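Local coordinates for putative oxidoreductase with NAD(P)-binding Rossmann-fold domain (Clostridium difficile, PDB 3UUW), which is a putative oxidoreductase of the GFO/IDH/MocA family that probably binds NAD(P) in a Rossmann fold; its substrate is not established, at residues E141-L152 with S220-S231; N119-F128 with I284-C293. All blocks are in the same frame, centred on the assembly; numbering follows the deposited sequence. Where two conformers were deposited one is given.

Overall arrangement
Contact 2 lies close to the middle of the chain, about 9 Å from its centre, whereas contact 1 is about 17 Å out and partly buried. Contact 1 joins two antiparallel strands of the C-terminal sheet through a ladder of direct backbone bonds, and a second subunit packs against it. Contact 2 instead sets a loop between helices 269-281 and 295-305 against strand 120-122, the edge strand of the parallel Rossmann sheet; its polar links are side-chain bonds and two waters, and no other chain reaches it. Their centres are about 23 Å apart, yet they meet where Arg126 NE forms a salt bridge with Glu225 OE2 at 2.8 Å.

Contact 1: residues E141-L152 with S220-S231; sequences EIVSINICKHGL and SGTKLEQVEILS
Ser220 starts the pairing, its N donating to Gly151 O at 2.9 Å. Lys223 NZ and His150 O share water 2. Leu224 exchanges two backbone bonds with His150. Glu225 OE1 lies 3.4 Å from Lys149 CE, but the charged ends diverge, Lys149 NZ to Asp167 and Glu225 OE2 to Tyr132. Gln226, Glu228 and Leu230 form hydrogen-bonded pairs with Cys148, Asn146 and Ser144; Val227 and Ile229 sit in the non-hydrogen-bonded pairs between them. Val227 CG2 lies alongside Ile147 CG2 at 4.0 Å, on the face packed by helix 160-179. On the other face, Glu228 OE1 receives Asn146 ND2 at 2.9 Å through its anti lone pair; the amide and carboxylate planes are 67° apart, and Arg237 holds OE2. Ile229 chi1 (-60°) puts CG1 beside the backbone N and CG2 anti to it, parting the branches: CG1 lies beside Ile145 CG1, CG2 3.8 Å from Ile142 CG1. Leu230 O accepts from Val143 N at 2.8 Å and weakly from Ser144 N; Leu230 and His150 each pack on the other in a second subunit. Ser231 pairs with Ile142 beyond this shift. The antiparallel ladder, its axes at 160°, thus ends in a classic beta bulge within the C-terminal domain's mixed sheet.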
loop_
_atom_site.group_PDB
_atom_site.type_symbol
_atom_site.label_atom_id
_atom_site.label_comp_id
_atom_site.label_asym_id
_atom_site.label_seq_id
_atom_site.Cartn_x
_atom_site.Cartn_y
_atom_site.Cartn_z
ATOM N N GLU A 141 7.242 -22.177 -13.864
ATOM C CA GLU A 141 6.494 -21.869 -15.085
ATOM C C GLU A 141 6.416 -20.346 -15.312
ATOM O O GLU A 141 5.348 -19.756 -15.500
ATOM C CB GLU A 141 5.123 -22.551 -15.071
ATOM C CG GLU A 141 5.242 -24.058 -14.785
ATOM C CD GLU A 141 3.909 -24.776 -14.784
ATOM O OE1 GLU A 141 3.208 -24.720 -15.805
ATOM O OE2 GLU A 141 3.578 -25.415 -13.767
ATOM N N ILE A 142 7.584 -19.726 -15.267
ATOM C CA ILE A 142 7.728 -18.307 -15.496
ATOM C C ILE A 142 7.368 -17.924 -16.923
ATOM O O ILE A 142 7.787 -18.592 -17.867
ATOM C CB ILE A 142 9.191 -17.857 -15.194
ATOM C CG1 ILE A 142 9.521 -18.088 -13.710
ATOM C CG2 ILE A 142 9.439 -16.387 -15.570
ATOM C CD1 ILE A 142 10.988 -17.870 -13.370
ATOM N N VAL A 143 6.609 -16.844 -17.086
ATOM C CA VAL A 143 6.318 -16.324 -18.400
ATOM C C VAL A 143 7.032 -14.982 -18.709
ATOM O O VAL A 143 7.187 -14.626 -19.883
ATOM C CB VAL A 143 4.788 -16.196 -18.644
ATOM C CG1 VAL A 143 4.085 -17.600 -18.569
ATOM C CG2 VAL A 143 4.170 -15.171 -17.652
ATOM N N SER A 144 7.484 -14.249 -17.689
ATOM C CA SER A 144 8.154 -12.958 -17.902
ATOM C C SER A 144 8.765 -12.481 -16.605
ATOM O O SER A 144 8.238 -12.764 -15.524
ATOM C CB SER A 144 7.129 -11.928 -18.378
ATOM O OG SER A 144 7.708 -10.724 -18.809
ATOM N N ILE A 145 9.862 -11.724 -16.707
ATOM C CA ILE A 145 10.464 -11.100 -15.539
ATOM C C ILE A 145 10.759 -9.657 -15.904
ATOM O O ILE A 145 11.214 -9.370 -17.008
ATOM C CB ILE A 145 11.753 -11.814 -15.104
ATOM C CG1 ILE A 145 11.464 -13.261 -14.724
ATOM C CG2 ILE A 145 12.403 -11.097 -13.909
ATOM C CD1 ILE A 145 12.710 -14.050 -14.352
ATOM N N ASN A 146 10.474 -8.765 -14.982
ATOM C CA ASN A 146 10.816 -7.347 -15.159
ATOM C C ASN A 146 11.735 -6.914 -14.023
ATOM O O ASN A 146 11.443 -7.186 -12.860
ATOM C CB ASN A 146 9.551 -6.473 -15.161
ATOM C CG ASN A 146 8.573 -6.873 -16.227
ATOM O OD1 ASN A 146 8.907 -6.945 -17.408
ATOM N ND2 ASN A 146 7.334 -7.142 -15.814
ATOM N N ILE A 147 12.813 -6.209 -14.345
ATOM C CA ILE A 147 13.730 -5.729 -13.334
ATOM C C ILE A 147 14.036 -4.289 -13.615
ATOM O O ILE A 147 14.436 -3.957 -14.713
ATOM C CB ILE A 147 15.071 -6.505 -13.309
ATOM C CG1 ILE A 147 14.836 -8.021 -13.172
ATOM C CG2 ILE A 147 15.949 -5.963 -12.175
ATOM C CD1 ILE A 147 16.148 -8.864 -13.262
ATOM N N CYS A 148 13.861 -3.428 -12.620
ATOM C CA CYS A 148 14.227 -2.036 -12.799
ATOM C C CYS A 148 15.013 -1.502 -11.625
ATOM O O CYS A 148 14.903 -2.014 -10.509
ATOM C CB CYS A 148 13.010 -1.164 -13.019
ATOM S SG CYS A 148 11.973 -1.049 -11.598
ATOM N N LYS A 149 15.803 -0.463 -11.893
ATOM C CA LYS A 149 16.609 0.207 -10.877
ATOM C C LYS A 149 16.736 1.661 -11.286
ATOM O O LYS A 149 17.538 1.998 -12.164
ATOM C CB LYS A 149 17.981 -0.451 -10.734
ATOM C CG LYS A 149 18.806 0.064 -9.598
ATOM C CD LYS A 149 20.063 -0.788 -9.416
ATOM C CE LYS A 149 20.760 -0.511 -8.091
ATOM N NZ LYS A 149 21.361 0.846 -8.022
ATOM N N HIS A 150 15.941 2.504 -10.636
ATOM C CA HIS A 150 15.842 3.911 -10.984
ATOM C C HIS A 150 16.411 4.782 -9.898
ATOM O O HIS A 150 16.413 4.410 -8.723
ATOM C CB HIS A 150 14.392 4.303 -11.215
ATOM C CG HIS A 150 13.694 3.470 -12.247
ATOM N ND1 HIS A 150 14.283 3.132 -13.448
ATOM C CD2 HIS A 150 12.445 2.944 -12.279
ATOM C CE1 HIS A 150 13.427 2.427 -14.171
ATOM N NE2 HIS A 150 12.299 2.312 -13.486
ATOM N N GLY A 151 16.870 5.965 -10.277
ATOM C CA GLY A 151 17.459 6.839 -9.303
ATOM C C GLY A 151 16.888 8.214 -9.394
ATOM O O GLY A 151 16.342 8.588 -10.440
ATOM N N LEU A 152 17.037 8.945 -8.287
ATOM C CA LEU A 152 16.599 10.327 -8.137
ATOM C C LEU A 152 17.831 11.221 -8.190
ATOM O O LEU A 152 18.776 11.009 -7.430
ATOM C CB LEU A 152 15.892 10.498 -6.781
ATOM C CG LEU A 152 15.437 11.906 -6.406
ATOM C CD1 LEU A 152 14.312 12.435 -7.305
ATOM C CD2 LEU A 152 15.014 11.947 -4.937
ATOM N N SER A 220 14.835 9.778 -12.557
ATOM C CA SER A 220 13.459 9.400 -12.201
ATOM C C SER A 220 12.914 10.227 -11.017
ATOM O O SER A 220 13.467 11.311 -10.652
ATOM C CB SER A 220 13.445 7.898 -11.867
ATOM O OG SER A 220 12.123 7.388 -11.723
ATOM N N GLY A 221 11.798 9.782 -10.449
ATOM C CA GLY A 221 11.141 10.518 -9.369
ATOM C C GLY A 221 11.417 9.986 -7.996
ATOM O O GLY A 221 10.957 10.549 -7.004
ATOM N N THR A 222 12.165 8.889 -7.938
ATOM C CA THR A 222 12.517 8.266 -6.687
ATOM C C THR A 222 13.616 7.251 -6.928
ATOM O O THR A 222 13.909 6.870 -8.079
ATOM C CB THR A 222 11.273 7.564 -6.067
ATOM O OG1 THR A 222 11.440 7.388 -4.654
ATOM C CG2 THR A 222 10.966 6.254 -6.755
ATOM N N LYS A 223 14.242 6.824 -5.842
ATOM C CA LYS A 223 15.176 5.721 -5.899
ATOM C C LYS A 223 14.362 4.466 -5.619
ATOM O O LYS A 223 13.804 4.314 -4.526
ATOM C CB LYS A 223 16.266 5.921 -4.859
ATOM C CG LYS A 223 17.293 4.815 -4.838
ATOM C CD LYS A 223 18.391 5.144 -3.821
ATOM C CE LYS A 223 19.218 3.915 -3.477
ATOM N NZ LYS A 223 19.898 3.361 -4.678
ATOM N N LEU A 224 14.273 3.609 -6.634
ATOM C CA LEU A 224 13.484 2.373 -6.605
ATOM C C LEU A 224 14.310 1.218 -7.170
ATOM O O LEU A 224 15.173 1.420 -8.010
ATOM C CB LEU A 224 12.230 2.579 -7.489
ATOM C CG LEU A 224 11.283 1.433 -7.848
ATOM C CD1 LEU A 224 10.751 0.730 -6.592
ATOM C CD2 LEU A 224 10.126 1.965 -8.709
ATOM N N GLU A 225 14.097 0.018 -6.655
ATOM C CA GLU A 225 14.560 -1.180 -7.333
ATOM C C GLU A 225 13.401 -2.135 -7.228
ATOM O O GLU A 225 12.722 -2.178 -6.214
ATOM C CB GLU A 225 15.827 -1.762 -6.709
ATOM C CG GLU A 225 16.318 -3.033 -7.402
ATOM C CD GLU A 225 17.727 -3.424 -7.019
ATOM O OE1 GLU A 225 18.512 -2.530 -6.630
ATOM O OE2 GLU A 225 18.041 -4.634 -7.113
ATOM N N GLN A 226 13.141 -2.883 -8.300
ATOM C CA GLN A 226 12.100 -3.881 -8.252
ATOM C C GLN A 226 12.398 -5.039 -9.176
ATOM O O GLN A 226 12.853 -4.826 -10.291
ATOM C CB GLN A 226 10.755 -3.270 -8.673
ATOM C CG GLN A 226 9.612 -4.259 -8.587
ATOM C CD GLN A 226 8.296 -3.622 -8.949
ATOM O OE1 GLN A 226 7.700 -2.919 -8.151
ATOM N NE2 GLN A 226 7.842 -3.874 -10.160
ATOM N N VAL A 227 12.189 -6.255 -8.671
ATOM C CA VAL A 227 12.150 -7.464 -9.495
ATOM C C VAL A 227 10.702 -7.992 -9.435
ATOM O O VAL A 227 10.114 -8.084 -8.356
ATOM C CB VAL A 227 13.092 -8.522 -8.969
ATOM C CG1 VAL A 227 12.810 -9.892 -9.637
ATOM C CG2 VAL A 227 14.507 -8.051 -9.126
ATOM N N GLU A 228 10.132 -8.286 -10.593
ATOM C CA GLU A 228 8.769 -8.803 -10.703
ATOM C C GLU A 228 8.834 -10.031 -11.569
ATOM O O GLU A 228 9.346 -9.971 -12.715
ATOM C CB GLU A 228 7.862 -7.783 -11.364
ATOM C CG GLU A 228 6.441 -8.243 -11.613
ATOM C CD GLU A 228 5.624 -7.103 -12.139
ATOM O OE1 GLU A 228 5.885 -6.695 -13.292
ATOM O OE2 GLU A 228 4.759 -6.589 -11.389
ATOM N N ILE A 229 8.330 -11.138 -11.040
ATOM C CA ILE A 229 8.275 -12.381 -11.775
ATOM C C ILE A 229 6.822 -12.769 -12.022
ATOM O O ILE A 229 6.051 -12.919 -11.063
ATOM C CB ILE A 229 8.980 -13.509 -11.005
ATOM C CG1 ILE A 229 10.456 -13.170 -10.754
ATOM C CG2 ILE A 229 8.823 -14.893 -11.745
ATOM C CD1 ILE A 229 11.177 -14.244 -9.919
ATOM N N LEU A 230 6.454 -12.901 -13.294
ATOM C CA LEU A 230 5.116 -13.366 -13.697
ATOM C C LEU A 230 5.201 -14.867 -13.999
ATOM O O LEU A 230 5.938 -15.291 -14.897
ATOM C CB LEU A 230 4.603 -12.617 -14.933
ATOM C CG LEU A 230 4.185 -11.143 -14.820
ATOM C CD1 LEU A 230 5.382 -10.231 -14.651
ATOM C CD2 LEU A 230 3.400 -10.737 -16.066
ATOM N N SER A 231 4.437 -15.664 -13.264
ATOM C CA SER A 231 4.453 -17.118 -13.458
ATOM C C SER A 231 3.038 -17.675 -13.431
ATOM O O SER A 231 2.089 -16.960 -13.151
ATOM C CB SER A 231 5.332 -17.785 -12.421
ATOM O OG SER A 231 4.803 -17.606 -11.125
HETATM O O HOH W 1 10.125 -4.555 -12.078
HETATM O O HOH W 2 18.489 2.787 -7.472
#

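Contact 2: residues N119-F128 with I284-C293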
loop_
_atom_site.group_PDB
_atom_site.type_symbol
_atom_site.label_atom_id
_atom_site.label_comp_id
_atom_site.label_asym_id
_atom_site.label_seq_id
_atom_site.Cartn_x
_atom_site.Cartn_y
_atom_site.Cartn_z
ATOM N N ASN A 119 40.175 -18.564 -4.450
ATOM C CA ASN A 119 38.869 -18.072 -4.832
ATOM C C ASN A 119 38.953 -16.583 -5.111
ATOM O O ASN A 119 39.525 -15.813 -4.312
ATOM C CB ASN A 119 37.842 -18.306 -3.720
ATOM C CG ASN A 119 37.522 -19.770 -3.521
ATOM O OD1 ASN A 119 37.565 -20.557 -4.477
ATOM N ND2 ASN A 119 37.188 -20.148 -2.278
ATOM N N LEU A 120 38.454 -16.210 -6.276
ATOM C CA LEU A 120 38.336 -14.807 -6.689
ATOM C C LEU A 120 36.850 -14.628 -6.902
ATOM O O LEU A 120 36.297 -15.196 -7.847
ATOM C CB LEU A 120 39.123 -14.560 -7.987
ATOM C CG LEU A 120 39.005 -13.171 -8.622
ATOM C CD1 LEU A 120 39.422 -12.085 -7.663
ATOM C CD2 LEU A 120 39.843 -13.128 -9.936
ATOM N N MET A 121 36.199 -13.910 -5.984
ATOM C CA MET A 121 34.746 -13.732 -6.006
ATOM C C MET A 121 34.377 -12.268 -6.205
ATOM O O MET A 121 34.960 -11.384 -5.561
ATOM C CB MET A 121 34.157 -14.189 -4.682
ATOM C CG MET A 121 32.653 -14.280 -4.648
ATOM S SD MET A 121 32.123 -14.804 -2.998
ATOM C CE MET A 121 30.357 -15.021 -3.307
ATOM N N VAL A 122 33.379 -12.021 -7.058
ATOM C CA VAL A 122 32.858 -10.680 -7.304
ATOM C C VAL A 122 31.568 -10.504 -6.515
ATOM O O VAL A 122 30.710 -11.403 -6.457
ATOM C CB VAL A 122 32.642 -10.416 -8.807
ATOM C CG1 VAL A 122 31.963 -9.081 -9.030
ATOM C CG2 VAL A 122 34.020 -10.499 -9.549
ATOM N N GLY A 123 31.436 -9.319 -5.912
ATOM C CA GLY A 123 30.361 -9.018 -4.982
ATOM C C GLY A 123 29.009 -8.700 -5.564
ATOM O O GLY A 123 28.484 -7.553 -5.420
ATOM N N PHE A 124 28.410 -9.690 -6.209
ATOM C CA PHE A 124 27.048 -9.523 -6.722
ATOM C C PHE A 124 26.099 -9.864 -5.589
ATOM O O PHE A 124 25.515 -10.950 -5.536
ATOM C CB PHE A 124 26.810 -10.364 -7.990
ATOM C CG PHE A 124 27.542 -9.847 -9.196
ATOM C CD1 PHE A 124 27.210 -8.611 -9.746
ATOM C CD2 PHE A 124 28.533 -10.593 -9.803
ATOM C CE1 PHE A 124 27.879 -8.136 -10.822
ATOM C CE2 PHE A 124 29.195 -10.107 -10.893
ATOM C CZ PHE A 124 28.861 -8.884 -11.405
ATOM N N ASN A 125 25.947 -8.913 -4.663
ATOM C CA ASN A 125 25.153 -9.145 -3.460
ATOM C C ASN A 125 23.706 -9.566 -3.704
ATOM O O ASN A 125 23.126 -10.302 -2.899
ATOM C CB ASN A 125 25.201 -7.932 -2.522
ATOM C CG ASN A 125 24.723 -6.686 -3.193
ATOM O OD1 ASN A 125 25.401 -6.168 -4.085
ATOM N ND2 ASN A 125 23.525 -6.217 -2.821
ATOM N N ARG A 126 23.122 -9.121 -4.815
ATOM C CA ARG A 126 21.727 -9.427 -5.096
ATOM C C ARG A 126 21.466 -10.934 -5.224
ATOM O O ARG A 126 20.375 -11.390 -4.913
ATOM C CB ARG A 126 21.245 -8.619 -6.303
ATOM C CG ARG A 126 21.086 -7.177 -5.991
ATOM C CD ARG A 126 21.064 -6.328 -7.226
ATOM N NE ARG A 126 20.805 -4.950 -6.862
ATOM C CZ ARG A 126 21.675 -4.158 -6.258
ATOM N NH1 ARG A 126 22.910 -4.571 -5.987
ATOM N NH2 ARG A 126 21.312 -2.916 -5.934
ATOM N N ARG A 127 22.477 -11.711 -5.633
ATOM C CA ARG A 127 22.341 -13.172 -5.689
ATOM C C ARG A 127 22.147 -13.802 -4.303
ATOM O O ARG A 127 21.766 -14.981 -4.184
ATOM C CB ARG A 127 23.536 -13.798 -6.382
ATOM C CG ARG A 127 23.789 -13.329 -7.786
ATOM C CD ARG A 127 24.707 -14.322 -8.463
ATOM N NE ARG A 127 25.281 -13.852 -9.714
ATOM C CZ ARG A 127 25.981 -14.622 -10.547
ATOM N NH1 ARG A 127 26.115 -15.924 -10.319
ATOM N NH2 ARG A 127 26.507 -14.102 -11.647
ATOM N N PHE A 128 22.426 -13.022 -3.253
ATOM C CA PHE A 128 22.285 -13.456 -1.871
ATOM C C PHE A 128 21.219 -12.673 -1.105
ATOM O O PHE A 128 21.047 -12.856 0.109
ATOM C CB PHE A 128 23.638 -13.355 -1.145
ATOM C CG PHE A 128 24.630 -14.373 -1.595
ATOM C CD1 PHE A 128 25.322 -14.201 -2.776
ATOM C CD2 PHE A 128 24.843 -15.527 -0.868
ATOM C CE1 PHE A 128 26.218 -15.137 -3.207
ATOM C CE2 PHE A 128 25.745 -16.469 -1.301
ATOM C CZ PHE A 128 26.428 -16.269 -2.472
ATOM N N ILE A 284 36.100 -25.021 -1.002
ATOM C CA ILE A 284 35.235 -25.065 -2.179
ATOM C C ILE A 284 35.162 -23.703 -2.814
ATOM O O ILE A 284 35.570 -22.693 -2.229
ATOM C CB ILE A 284 33.826 -25.547 -1.842
ATOM C CG1 ILE A 284 33.203 -24.697 -0.739
ATOM C CG2 ILE A 284 33.885 -27.021 -1.427
ATOM C CD1 ILE A 284 31.790 -25.136 -0.327
ATOM N N LYS A 285 34.658 -23.705 -4.041
ATOM C CA LYS A 285 34.489 -22.492 -4.819
ATOM C C LYS A 285 33.063 -21.915 -4.677
ATOM O O LYS A 285 32.098 -22.645 -4.802
ATOM C CB LYS A 285 34.723 -22.819 -6.290
ATOM C CG LYS A 285 36.097 -23.306 -6.634
ATOM C CD LYS A 285 36.194 -23.536 -8.147
ATOM C CE LYS A 285 37.596 -23.954 -8.570
ATOM N NZ LYS A 285 37.709 -24.011 -10.066
ATOM N N PRO A 286 32.923 -20.587 -4.455
ATOM C CA PRO A 286 31.555 -19.998 -4.442
ATOM C C PRO A 286 30.922 -20.074 -5.827
ATOM O O PRO A 286 31.663 -20.180 -6.780
ATOM C CB PRO A 286 31.775 -18.542 -4.001
ATOM C CG PRO A 286 33.242 -18.315 -3.958
ATOM C CD PRO A 286 33.978 -19.621 -4.113
ATOM N N ALA A 287 29.578 -20.007 -5.964
ATOM C CA ALA A 287 28.963 -20.144 -7.314
ATOM C C ALA A 287 29.376 -18.985 -8.209
ATOM O O ALA A 287 29.547 -19.166 -9.435
ATOM C CB ALA A 287 27.431 -20.279 -7.259
ATOM N N ILE A 288 29.593 -17.814 -7.591
ATOM C CA ILE A 288 30.177 -16.686 -8.314
ATOM C C ILE A 288 31.678 -16.962 -8.475
ATOM O O ILE A 288 32.499 -16.555 -7.647
ATOM C CB ILE A 288 29.942 -15.331 -7.641
ATOM C CG1 ILE A 288 28.433 -15.084 -7.412
ATOM C CG2 ILE A 288 30.479 -14.182 -8.544
ATOM C CD1 ILE A 288 28.110 -13.876 -6.503
ATOM N N ASN A 289 32.010 -17.698 -9.518
ATOM C CA ASN A 289 33.398 -17.950 -9.880
ATOM C C ASN A 289 33.476 -18.082 -11.379
ATOM O O ASN A 289 32.467 -18.357 -12.035
ATOM C CB ASN A 289 33.926 -19.231 -9.229
ATOM C CG ASN A 289 33.467 -20.469 -9.931
ATOM O OD1 ASN A 289 34.018 -20.859 -10.969
ATOM N ND2 ASN A 289 32.471 -21.132 -9.358
ATOM N N GLY A 290 34.664 -17.868 -11.922
ATOM C CA GLY A 290 34.869 -18.046 -13.343
ATOM C C GLY A 290 33.979 -17.148 -14.166
ATOM O O GLY A 290 33.883 -15.957 -13.904
ATOM N N GLU A 291 33.337 -17.703 -15.191
ATOM C CA GLU A 291 32.511 -16.900 -16.090
ATOM C C GLU A 291 31.393 -16.179 -15.356
ATOM O O GLU A 291 30.954 -15.111 -15.783
ATOM C CB GLU A 291 31.942 -17.768 -17.217
ATOM C CG GLU A 291 31.063 -17.037 -18.249
ATOM C CD GLU A 291 31.766 -15.891 -18.991
ATOM O OE1 GLU A 291 33.030 -15.854 -19.044
ATOM O OE2 GLU A 291 31.031 -15.047 -19.563
ATOM N N GLU A 292 30.957 -16.722 -14.228
ATOM C CA GLU A 292 29.919 -16.049 -13.436
ATOM C C GLU A 292 30.364 -14.655 -12.979
ATOM O O GLU A 292 29.538 -13.758 -12.827
ATOM C CB GLU A 292 29.499 -16.900 -12.231
ATOM C CG GLU A 292 28.752 -18.153 -12.625
ATOM C CD GLU A 292 27.429 -17.841 -13.314
ATOM O OE1 GLU A 292 26.775 -16.863 -12.921
ATOM O OE2 GLU A 292 27.044 -18.576 -14.251
ATOM N N CYS A 293 31.667 -14.460 -12.788
ATOM C CA CYS A 293 32.202 -13.170 -12.344
ATOM C C CYS A 293 32.127 -12.087 -13.419
ATOM O O CYS A 293 32.170 -10.905 -13.095
ATOM C CB CYS A 293 33.694 -13.293 -11.941
ATOM S SG CYS A 293 33.987 -14.252 -10.442
HETATM O O HOH W 3 35.012 -17.355 -6.704
HETATM O O HOH W 4 36.683 -16.579 -10.238
#
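Asn119 and Ile284 open the contact between the edge strand of the Rossmann sheet, 120-122, and the loop 284-293. Asn119 ND2 donates to Ile284 O at 3.0 Å, approaching 22° out of the carbonyl plane, while its CG packs on Pro286 CD; a hydrogen bond joins Asn119 N to His92 ND1. On the side facing the loop, Leu120 O is linked to it through two waters: water 3 donates to it weakly and to Ile288 O at 2.8 Å, and water 4 donates to it and accepts from Gly290 N. Strand 92-95 pairs with the other edge, Met121 bonding through its backbone to Val93 and Val95. Val122 N is buried without a partner. Val122 O accepts from Phe124 N in an inverse gamma turn centred on Gly123, and Ile288 CG2 comes within 3.5 Å of the same oxygen.

Ile288 is the apolar hub, itself the centre of an inverse gamma turn. Its CD1 reaches Phe124 CB and the edge of the Phe128 ring. The Met121 side chain crosses that of Ile288 at about a right angle, with Met121 CE near Ile288 CD1. Ile288 CG1 lies over one face of the Arg127 guanidinium, 3.8 Å from NH1. A separate link within the loop, from Asn289 ND2, ties that side chain to Pro286 O. Val122 CG2 meets Cys293 CB at 3.7 Å.

Arg127 and Glu292 form a salt bridge, and both have further partners: Arg127 NH2 bridges to Asp173 of helix 160-179, and Glu292 OE2 to Lys295. The Glu292 chain bends at chi2 (-64°), bringing OE1 to the edge of the guanidinium. There Arg127 NH1 donates to Glu292 OE1 at 2.8 Å, on its anti side and 31° out of the carboxylate plane, and Arg127 NH2 adds a weak bond to that same OE1 at 3.1 Å.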